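Local atomic coordinates of chintase (Rhizomucor miehei, PDB entry 5YUQ), a protein that hydrolyses chitin as a family 18 glycoside hydrolase, probably binding the polysaccharide chain in an enclosed active-site tunnel. Residues I17-L22 and K47-E52; Q51-H54 and S59-L62; W350-D355 and T360-L365. One frame throughout, in Å; residues are numbered along the deposited sequence.

Contact 1: residues I17-L22 and K47-E52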
loop_
_atom_site.group_PDB
_atom_site.type_symbol
_atom_site.label_atom_id
_atom_site.label_comp_id
_atom_site.label_asym_id
_atom_site.label_seq_id
_atom_site.Cartn_x
_atom_site.Cartn_y
_atom_site.Cartn_z
ATOM N N ILE A 17 -5.700 -11.701 -15.369
ATOM C CA ILE A 17 -4.940 -11.916 -14.145
ATOM C C ILE A 17 -3.972 -13.083 -14.326
ATOM O O ILE A 17 -4.380 -14.186 -14.695
ATOM C CB ILE A 17 -5.884 -12.178 -12.954
ATOM C CG1 ILE A 17 -6.753 -10.938 -12.684
ATOM C CG2 ILE A 17 -5.097 -12.553 -11.709
ATOM C CD1 ILE A 17 -7.761 -11.131 -11.561
ATOM N N ALA A 18 -2.686 -12.833 -14.090
ATOM C CA ALA A 18 -1.661 -13.856 -14.297
ATOM C C ALA A 18 -1.604 -14.794 -13.101
ATOM O O ALA A 18 -0.667 -14.748 -12.305
ATOM C CB ALA A 18 -0.302 -13.214 -14.538
ATOM N N TRP A 19 -2.611 -15.651 -12.993
ATOM C CA TRP A 19 -2.777 -16.514 -11.829
ATOM C C TRP A 19 -1.535 -17.328 -11.482
ATOM O O TRP A 19 -1.247 -17.550 -10.310
ATOM C CB TRP A 19 -3.956 -17.459 -12.051
ATOM C CG TRP A 19 -5.263 -16.757 -12.212
ATOM C CD1 TRP A 19 -5.975 -16.597 -13.364
ATOM C CD2 TRP A 19 -6.017 -16.117 -11.180
ATOM N NE1 TRP A 19 -7.133 -15.900 -13.108
ATOM C CE2 TRP A 19 -7.180 -15.595 -11.774
ATOM C CE3 TRP A 19 -5.824 -15.943 -9.806
ATOM C CZ2 TRP A 19 -8.145 -14.902 -11.041
ATOM C CZ3 TRP A 19 -6.784 -15.266 -9.082
ATOM C CH2 TRP A 19 -7.927 -14.751 -9.700
ATOM N N ASP A 20 -0.792 -17.771 -12.492
ATOM C CA ASP A 20 0.356 -18.639 -12.226
ATOM C C ASP A 20 1.546 -17.876 -11.652
ATOM O O ASP A 20 2.526 -18.475 -11.220
ATOM C CB ASP A 20 0.749 -19.425 -13.483
ATOM C CG ASP A 20 -0.285 -20.467 -13.856
ATOM O OD1 ASP A 20 -0.714 -21.222 -12.955
ATOM O OD2 ASP A 20 -0.683 -20.522 -15.039
ATOM N N LYS A 21 1.440 -16.552 -11.629
ATOM C CA LYS A 21 2.523 -15.709 -11.130
ATOM C C LYS A 21 2.240 -15.094 -9.756
ATOM O O LYS A 21 2.963 -14.202 -9.303
ATOM C CB LYS A 21 2.853 -14.620 -12.159
ATOM C CG LYS A 21 3.339 -15.179 -13.504
ATOM C CD LYS A 21 3.475 -14.075 -14.548
ATOM C CE LYS A 21 3.940 -14.612 -15.906
ATOM N NZ LYS A 21 5.341 -15.096 -15.855
ATOM N N LEU A 22 1.206 -15.589 -9.080
ATOM C CA LEU A 22 0.844 -15.048 -7.768
ATOM C C LEU A 22 0.178 -16.106 -6.916
ATOM O O LEU A 22 -0.277 -17.127 -7.434
ATOM C CB LEU A 22 -0.069 -13.823 -7.922
ATOM C CG LEU A 22 -1.362 -13.985 -8.734
ATOM C CD1 LEU A 22 -2.510 -14.503 -7.882
ATOM C CD2 LEU A 22 -1.740 -12.672 -9.378
ATOM N N LYS A 47 -17.725 -11.622 -6.998
ATOM C CA LYS A 47 -18.116 -13.016 -7.196
ATOM C C LYS A 47 -17.408 -13.642 -8.392
ATOM O O LYS A 47 -16.972 -14.787 -8.324
ATOM C CB LYS A 47 -19.638 -13.154 -7.321
ATOM C CG LYS A 47 -20.352 -12.728 -6.051
ATOM C CD LYS A 47 -21.624 -13.492 -5.778
ATOM C CE LYS A 47 -22.100 -13.209 -4.354
ATOM N NZ LYS A 47 -23.513 -13.621 -4.140
ATOM N N SER A 48 -17.285 -12.889 -9.480
ATOM C CA SER A 48 -16.567 -13.379 -10.645
ATOM C C SER A 48 -15.112 -13.695 -10.316
ATOM O O SER A 48 -14.611 -14.761 -10.658
ATOM C CB SER A 48 -16.641 -12.373 -11.795
ATOM O OG SER A 48 -15.612 -12.636 -12.730
ATOM N N VAL A 49 -14.440 -12.774 -9.629
ATOM C CA VAL A 49 -13.021 -12.955 -9.343
ATOM C C VAL A 49 -12.776 -14.059 -8.323
ATOM O O VAL A 49 -11.811 -14.810 -8.449
ATOM C CB VAL A 49 -12.348 -11.625 -8.895
ATOM C CG1 VAL A 49 -10.873 -11.854 -8.564
ATOM C CG2 VAL A 49 -12.477 -10.595 -10.004
ATOM N N VAL A 50 -13.654 -14.180 -7.327
ATOM C CA VAL A 50 -13.540 -15.279 -6.368
ATOM C C VAL A 50 -13.662 -16.627 -7.074
ATOM O O VAL A 50 -12.879 -17.546 -6.835
ATOM C CB VAL A 50 -14.593 -15.189 -5.238
ATOM C CG1 VAL A 50 -14.581 -16.461 -4.406
ATOM C CG2 VAL A 50 -14.306 -13.990 -4.345
ATOM N N GLN A 51 -14.642 -16.739 -7.961
ATOM C CA GLN A 51 -14.825 -17.971 -8.708
ATOM C C GLN A 51 -13.589 -18.296 -9.556
ATOM O O GLN A 51 -13.130 -19.438 -9.590
ATOM C CB GLN A 51 -16.085 -17.889 -9.573
ATOM C CG GLN A 51 -16.383 -19.181 -10.314
ATOM C CD GLN A 51 -16.574 -20.345 -9.358
ATOM O OE1 GLN A 51 -17.584 -20.429 -8.651
ATOM N NE2 GLN A 51 -15.592 -21.240 -9.314
ATOM N N GLU A 52 -13.040 -17.291 -10.231
ATOM C CA GLU A 52 -11.839 -17.494 -11.033
ATOM C C GLU A 52 -10.672 -17.922 -10.173
ATOM O O GLU A 52 -9.945 -18.842 -10.520
ATOM C CB GLU A 52 -11.471 -16.222 -11.809
ATOM C CG GLU A 52 -12.480 -15.817 -12.851
ATOM C CD GLU A 52 -12.040 -14.610 -13.653
ATOM O OE1 GLU A 52 -12.807 -14.182 -14.547
ATOM O OE2 GLU A 52 -10.930 -14.095 -13.393
HETATM O O HOH W 1 -9.281 -15.362 -14.773
#
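In the TIM barrel of this family 18 chitinase, the loop that runs from strand 4-9 to strand 24-32 leans its W19 against V49 and E52 on the flank of helix 43-55, a worked example of how one indole can fill the space between a loop and an outer helix. The six-membered part of the ring does the touching. Its CZ2 lies 3.7 Å from E52 CB, and CH2 comes to 4.1 Å from V49 O and 4.3 Å from V49 CG1. The backbone carbonyl of E52 lies over one ring face, its carbon displaced toward the rim. On the opposite face I17, from the same loop, sets its CG2 over the ring centre, 3.6 Å above the plane, so that the indole is sandwiched between its own loop and the helix. The other branch of I17 ends in CD1, which makes a looser contact with V49 CG1 at 4.4 Å. E52 supplies the polar half of the contact. Its chain is extended beyond CG, which carries OE2 round to the indole edge in the ring plane, with the carboxylate turned 79° from the ring. A water in the same plane joins the two groups: it accepts from W19 NE1 at 2.8 Å and donates to E52 OE2 over a short 2.5 Å. V49 also packs on I60 of strand 59-65. The chemistry implies a division of labour: the I17 methyl on one face and the E52 carbonyl on the other probably limit the tilt of the indole, while the solvent-mediated bridge gives its N-H a partner and probably helps to fix its rotation about CB-CG, without any direct hydrogen bond between loop and helix.

Contact 2: residues Q51-H54 and S59-L62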
loop_
_atom_site.group_PDB
_atom_site.type_symbol
_atom_site.label_atom_id
_atom_site.label_comp_id
_atom_site.label_asym_id
_atom_site.label_seq_id
_atom_site.Cartn_x
_atom_site.Cartn_y
_atom_site.Cartn_z
ATOM N N GLN A 51 -14.642 -16.739 -7.961
ATOM C CA GLN A 51 -14.825 -17.971 -8.708
ATOM C C GLN A 51 -13.589 -18.296 -9.556
ATOM O O GLN A 51 -13.130 -19.438 -9.590
ATOM C CB GLN A 51 -16.085 -17.889 -9.573
ATOM C CG GLN A 51 -16.383 -19.181 -10.314
ATOM C CD GLN A 51 -16.574 -20.345 -9.358
ATOM O OE1 GLN A 51 -17.584 -20.429 -8.651
ATOM N NE2 GLN A 51 -15.592 -21.240 -9.314
ATOM N N GLU A 52 -13.040 -17.291 -10.231
ATOM C CA GLU A 52 -11.839 -17.494 -11.033
ATOM C C GLU A 52 -10.672 -17.922 -10.173
ATOM O O GLU A 52 -9.945 -18.842 -10.520
ATOM C CB GLU A 52 -11.471 -16.222 -11.809
ATOM C CG GLU A 52 -12.480 -15.817 -12.851
ATOM C CD GLU A 52 -12.040 -14.610 -13.653
ATOM O OE1 GLU A 52 -12.807 -14.182 -14.547
ATOM O OE2 GLU A 52 -10.930 -14.095 -13.393
ATOM N N ALA A 53 -10.477 -17.240 -9.048
ATOM C CA ALA A 53 -9.383 -17.590 -8.153
ATOM C C ALA A 53 -9.508 -19.026 -7.678
ATOM O O ALA A 53 -8.540 -19.783 -7.672
ATOM C CB ALA A 53 -9.351 -16.646 -6.964
ATOM N N HIS A 54 -10.712 -19.397 -7.270
ATOM C CA HIS A 54 -10.933 -20.717 -6.709
ATOM C C HIS A 54 -10.829 -21.816 -7.762
ATOM O O HIS A 54 -10.322 -22.893 -7.475
ATOM C CB HIS A 54 -12.253 -20.751 -5.937
ATOM C CG HIS A 54 -12.182 -19.995 -4.641
ATOM N ND1 HIS A 54 -13.293 -19.737 -3.867
ATOM C CD2 HIS A 54 -11.130 -19.456 -3.993
ATOM C CE1 HIS A 54 -12.918 -19.062 -2.789
ATOM N NE2 HIS A 54 -11.612 -18.884 -2.838
ATOM N N SER A 59 -5.961 -18.316 -3.410
ATOM C CA SER A 59 -6.613 -17.684 -2.272
ATOM C C SER A 59 -6.992 -16.242 -2.587
ATOM O O SER A 59 -6.255 -15.532 -3.275
ATOM C CB SER A 59 -5.677 -17.687 -1.063
ATOM O OG SER A 59 -5.491 -18.992 -0.558
ATOM N N ILE A 60 -8.142 -15.807 -2.083
ATOM C CA ILE A 60 -8.561 -14.422 -2.275
ATOM C C ILE A 60 -9.085 -13.820 -0.979
ATOM O O ILE A 60 -9.892 -14.428 -0.276
ATOM C CB ILE A 60 -9.597 -14.277 -3.433
ATOM C CG1 ILE A 60 -10.104 -12.833 -3.540
ATOM C CG2 ILE A 60 -10.762 -15.241 -3.250
ATOM C CD1 ILE A 60 -10.737 -12.516 -4.901
ATOM N N SER A 61 -8.595 -12.630 -0.655
ATOM C CA SER A 61 -9.071 -11.880 0.492
ATOM C C SER A 61 -9.745 -10.609 0.023
ATOM O O SER A 61 -9.397 -10.068 -1.017
ATOM C CB SER A 61 -7.909 -11.476 1.398
ATOM O OG SER A 61 -7.291 -12.612 1.973
ATOM N N LEU A 62 -10.701 -10.129 0.806
ATOM C CA LEU A 62 -11.273 -8.810 0.589
ATOM C C LEU A 62 -10.544 -7.813 1.471
ATOM O O LEU A 62 -10.348 -8.064 2.668
ATOM C CB LEU A 62 -12.757 -8.816 0.945
ATOM C CG LEU A 62 -13.511 -7.494 0.827
ATOM C CD1 LEU A 62 -13.518 -7.010 -0.612
ATOM C CD2 LEU A 62 -14.922 -7.670 1.361
#
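With CG1 anti to the backbone N (chi1 175°), I60 is left with CG2 between its N and carbonyl carbon, and this methyl meets both A53 and H54 of the helix. H54 helps from its side, for a chi1 of -72° brings the tip of the imidazole in toward the strand although its CB does not point there. The two side chains cross at about a right angle; H54 NE2 lies 3.8 Å from I60 CG2, which stands obliquely to the ring. The short side chain of A53 is consistent with the closeness of the backbones: its CB points at the strand and lies 4.2 Å from I60 CG2, while the A53 and S59 CA atoms are 6.5 Å apart. H54 NE2 is hydrogen-bonded to D100 OD2, which also accepts from the backbone N of I60. One carboxylate oxygen thus ties helix and strand together beside a contact that is itself apolar, and probably fixes the rotation of the imidazole. Such packing of an outer helix on the parallel strand that follows it is characteristic of the beta-alpha-beta crossovers from which a TIM barrel is built, here strand 24-32, helix 43-55 and strand 59-65.

Contact 3: residues W350-D355 and T360-L365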
loop_
_atom_site.group_PDB
_atom_site.type_symbol
_atom_site.label_atom_id
_atom_site.label_comp_id
_atom_site.label_asym_id
_atom_site.label_seq_id
_atom_site.Cartn_x
_atom_site.Cartn_y
_atom_site.Cartn_z
ATOM N N TRP A 350 0.974 -3.170 -5.167
ATOM C CA TRP A 350 -0.125 -2.268 -5.487
ATOM C C TRP A 350 0.164 -1.573 -6.813
ATOM O O TRP A 350 1.109 -0.789 -6.892
ATOM C CB TRP A 350 -0.299 -1.182 -4.406
ATOM C CG TRP A 350 -1.442 -0.284 -4.763
ATOM C CD1 TRP A 350 -1.425 0.769 -5.643
ATOM C CD2 TRP A 350 -2.784 -0.407 -4.309
ATOM N NE1 TRP A 350 -2.681 1.315 -5.744
ATOM C CE2 TRP A 350 -3.534 0.610 -4.929
ATOM C CE3 TRP A 350 -3.428 -1.270 -3.415
ATOM C CZ2 TRP A 350 -4.897 0.778 -4.693
ATOM C CZ3 TRP A 350 -4.776 -1.104 -3.183
ATOM C CH2 TRP A 350 -5.497 -0.091 -3.817
ATOM N N SER A 351 -0.620 -1.828 -7.861
ATOM C CA SER A 351 -1.645 -2.863 -7.923
ATOM C C SER A 351 -1.548 -3.519 -9.307
ATOM O O SER A 351 -0.900 -2.989 -10.220
ATOM C CB SER A 351 -3.038 -2.270 -7.682
ATOM O OG SER A 351 -3.276 -1.187 -8.571
ATOM N N LEU A 352 -2.194 -4.670 -9.459
ATOM C CA LEU A 352 -1.899 -5.587 -10.556
ATOM C C LEU A 352 -2.154 -5.032 -11.951
ATOM O O LEU A 352 -1.426 -5.355 -12.892
ATOM C CB LEU A 352 -2.672 -6.895 -10.346
ATOM C CG LEU A 352 -2.300 -8.045 -11.274
ATOM C CD1 LEU A 352 -0.812 -8.334 -11.189
ATOM C CD2 LEU A 352 -3.104 -9.287 -10.914
ATOM N N GLU A 353 -3.170 -4.189 -12.091
ATOM C CA GLU A 353 -3.544 -3.714 -13.419
ATOM C C GLU A 353 -2.515 -2.734 -13.977
ATOM O O GLU A 353 -2.555 -2.390 -15.154
ATOM C CB GLU A 353 -4.952 -3.103 -13.398
ATOM C CG GLU A 353 -5.016 -1.624 -13.032
ATOM C CD GLU A 353 -4.719 -1.331 -11.577
ATOM O OE1 GLU A 353 -4.620 -2.269 -10.747
ATOM O OE2 GLU A 353 -4.597 -0.133 -11.244
ATOM N N MET A 354 -1.595 -2.326 -13.138
ATOM C CA MET A 354 -0.583 -1.350 -13.516
ATOM C C MET A 354 0.599 -1.910 -14.291
ATOM O O MET A 354 1.323 -1.188 -14.868
ATOM C CB MET A 354 -0.035 -0.571 -12.290
ATOM C CG MET A 354 -1.092 0.117 -11.499
ATOM S SD MET A 354 -0.207 0.860 -10.042
ATOM C CE MET A 354 -1.560 1.821 -9.302
ATOM N N ASP A 355 0.741 -3.227 -14.250
ATOM C CA ASP A 355 1.838 -3.885 -14.944
ATOM C C ASP A 355 1.590 -3.828 -16.445
ATOM O O ASP A 355 0.453 -3.625 -16.888
ATOM C CB ASP A 355 1.951 -5.344 -14.494
ATOM C CG ASP A 355 3.357 -5.891 -14.634
ATOM O OD1 ASP A 355 4.243 -5.205 -15.198
ATOM O OD2 ASP A 355 3.576 -7.021 -14.185
ATOM N N THR A 360 6.189 -7.424 -16.860
ATOM C CA THR A 360 7.557 -7.056 -16.494
ATOM C C THR A 360 7.761 -6.951 -14.980
ATOM O O THR A 360 8.687 -7.549 -14.430
ATOM C CB THR A 360 7.981 -5.731 -17.139
ATOM O OG1 THR A 360 7.917 -5.853 -18.566
ATOM C CG2 THR A 360 9.408 -5.379 -16.741
ATOM N N LEU A 361 6.901 -6.190 -14.310
ATOM C CA LEU A 361 7.055 -5.994 -12.870
ATOM C C LEU A 361 6.658 -7.221 -12.063
ATOM O O LEU A 361 7.312 -7.544 -11.080
ATOM C CB LEU A 361 6.286 -4.764 -12.391
ATOM C CG LEU A 361 6.723 -3.453 -13.048
ATOM C CD1 LEU A 361 6.104 -2.309 -12.286
ATOM C CD2 LEU A 361 8.241 -3.325 -13.082
ATOM N N LEU A 362 5.602 -7.918 -12.470
ATOM C CA LEU A 362 5.200 -9.119 -11.736
ATOM C C LEU A 362 6.245 -10.220 -11.885
ATOM O O LEU A 362 6.547 -10.929 -10.926
ATOM C CB LEU A 362 3.818 -9.602 -12.184
ATOM C CG LEU A 362 3.225 -10.829 -11.479
ATOM C CD1 LEU A 362 3.159 -10.630 -9.968
ATOM C CD2 LEU A 362 1.845 -11.139 -12.039
ATOM N N ASN A 363 6.830 -10.326 -13.074
ATOM C CA ASN A 363 7.938 -11.251 -13.280
ATOM C C ASN A 363 9.109 -10.933 -12.365
ATOM O O ASN A 363 9.785 -11.831 -11.883
ATOM C CB ASN A 363 8.398 -11.227 -14.741
ATOM C CG ASN A 363 7.419 -11.918 -15.658
ATOM O OD1 ASN A 363 6.537 -12.643 -15.199
ATOM N ND2 ASN A 363 7.579 -11.720 -16.956
ATOM N N ALA A 364 9.344 -9.647 -12.125
ATOM C CA ALA A 364 10.435 -9.210 -11.254
ATOM C C ALA A 364 10.257 -9.650 -9.807
ATOM O O ALA A 364 11.194 -9.600 -9.013
ATOM C CB ALA A 364 10.580 -7.689 -11.322
ATOM N N LEU A 365 9.048 -10.069 -9.454
ATOM C CA LEU A 365 8.778 -10.468 -8.082
ATOM C C LEU A 365 8.880 -11.972 -7.871
ATOM O O LEU A 365 8.815 -12.423 -6.736
ATOM C CB LEU A 365 7.392 -9.986 -7.640
ATOM C CG LEU A 365 7.172 -8.473 -7.640
ATOM C CD1 LEU A 365 5.766 -8.129 -7.138
ATOM C CD2 LEU A 365 8.233 -7.794 -6.792
#
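After strand 346-350 the backbone winds through a 3-10 turn at 352-354 and doubles back, bringing the CA of D355 to 6.0 Å from that of L361 in the first turn of helix 360-363. The strand is the last of the TIM barrel, and a cis peptide joins W350 to S351 at its end, as in other family 18 chitinases. The side chain of D355 carries most of the contact. A chi1 of -153° swings its CG roughly trans to the amide nitrogen and directs the carboxylate at the start of the helix. OD1 accepts from L361 N at 3.0 Å on its syn side, 21° out of the carboxylate plane, while OD2 accepts from L362 N at 2.8 Å, a donor that sits above the plane by 36°. Two bonds through separate oxygens hold the group against rotation, and the helix start would be expected to stabilise its negative charge. D356 OD2, next in the chain, is hydrogen-bonded to T360 OG1. Beside this polar grip lies an apolar one: L352, which also leans on I17 and strand 4-9, extends its side chain obliquely across that of L362. Closest between these two leucines are the methyls L352 CD1 and L362 CD2, 4.0 Å apart.

Contacts 1 and 2 use neighbouring faces of one element, helix 43-55: the first joins it to a loop near the surface and brings in water, the second is buried and presses it on the barrel strand. They merge, since W19 CH2 packs on A53 CA and V49 CG1 on I60 CD1. Contact 3, the nearest of the three to the middle of the chain, relies instead on a carboxylate gripping backbone N-H groups. It does not touch contact 2, but loop 17-22 joins it to contact 1, with K21 packing on L362 and probably hydrogen-bonding N363, and I17 resting on L352. Direct hydrogen bonds thus cross only contact 3, whereas contact 2 gains its polar support from D100.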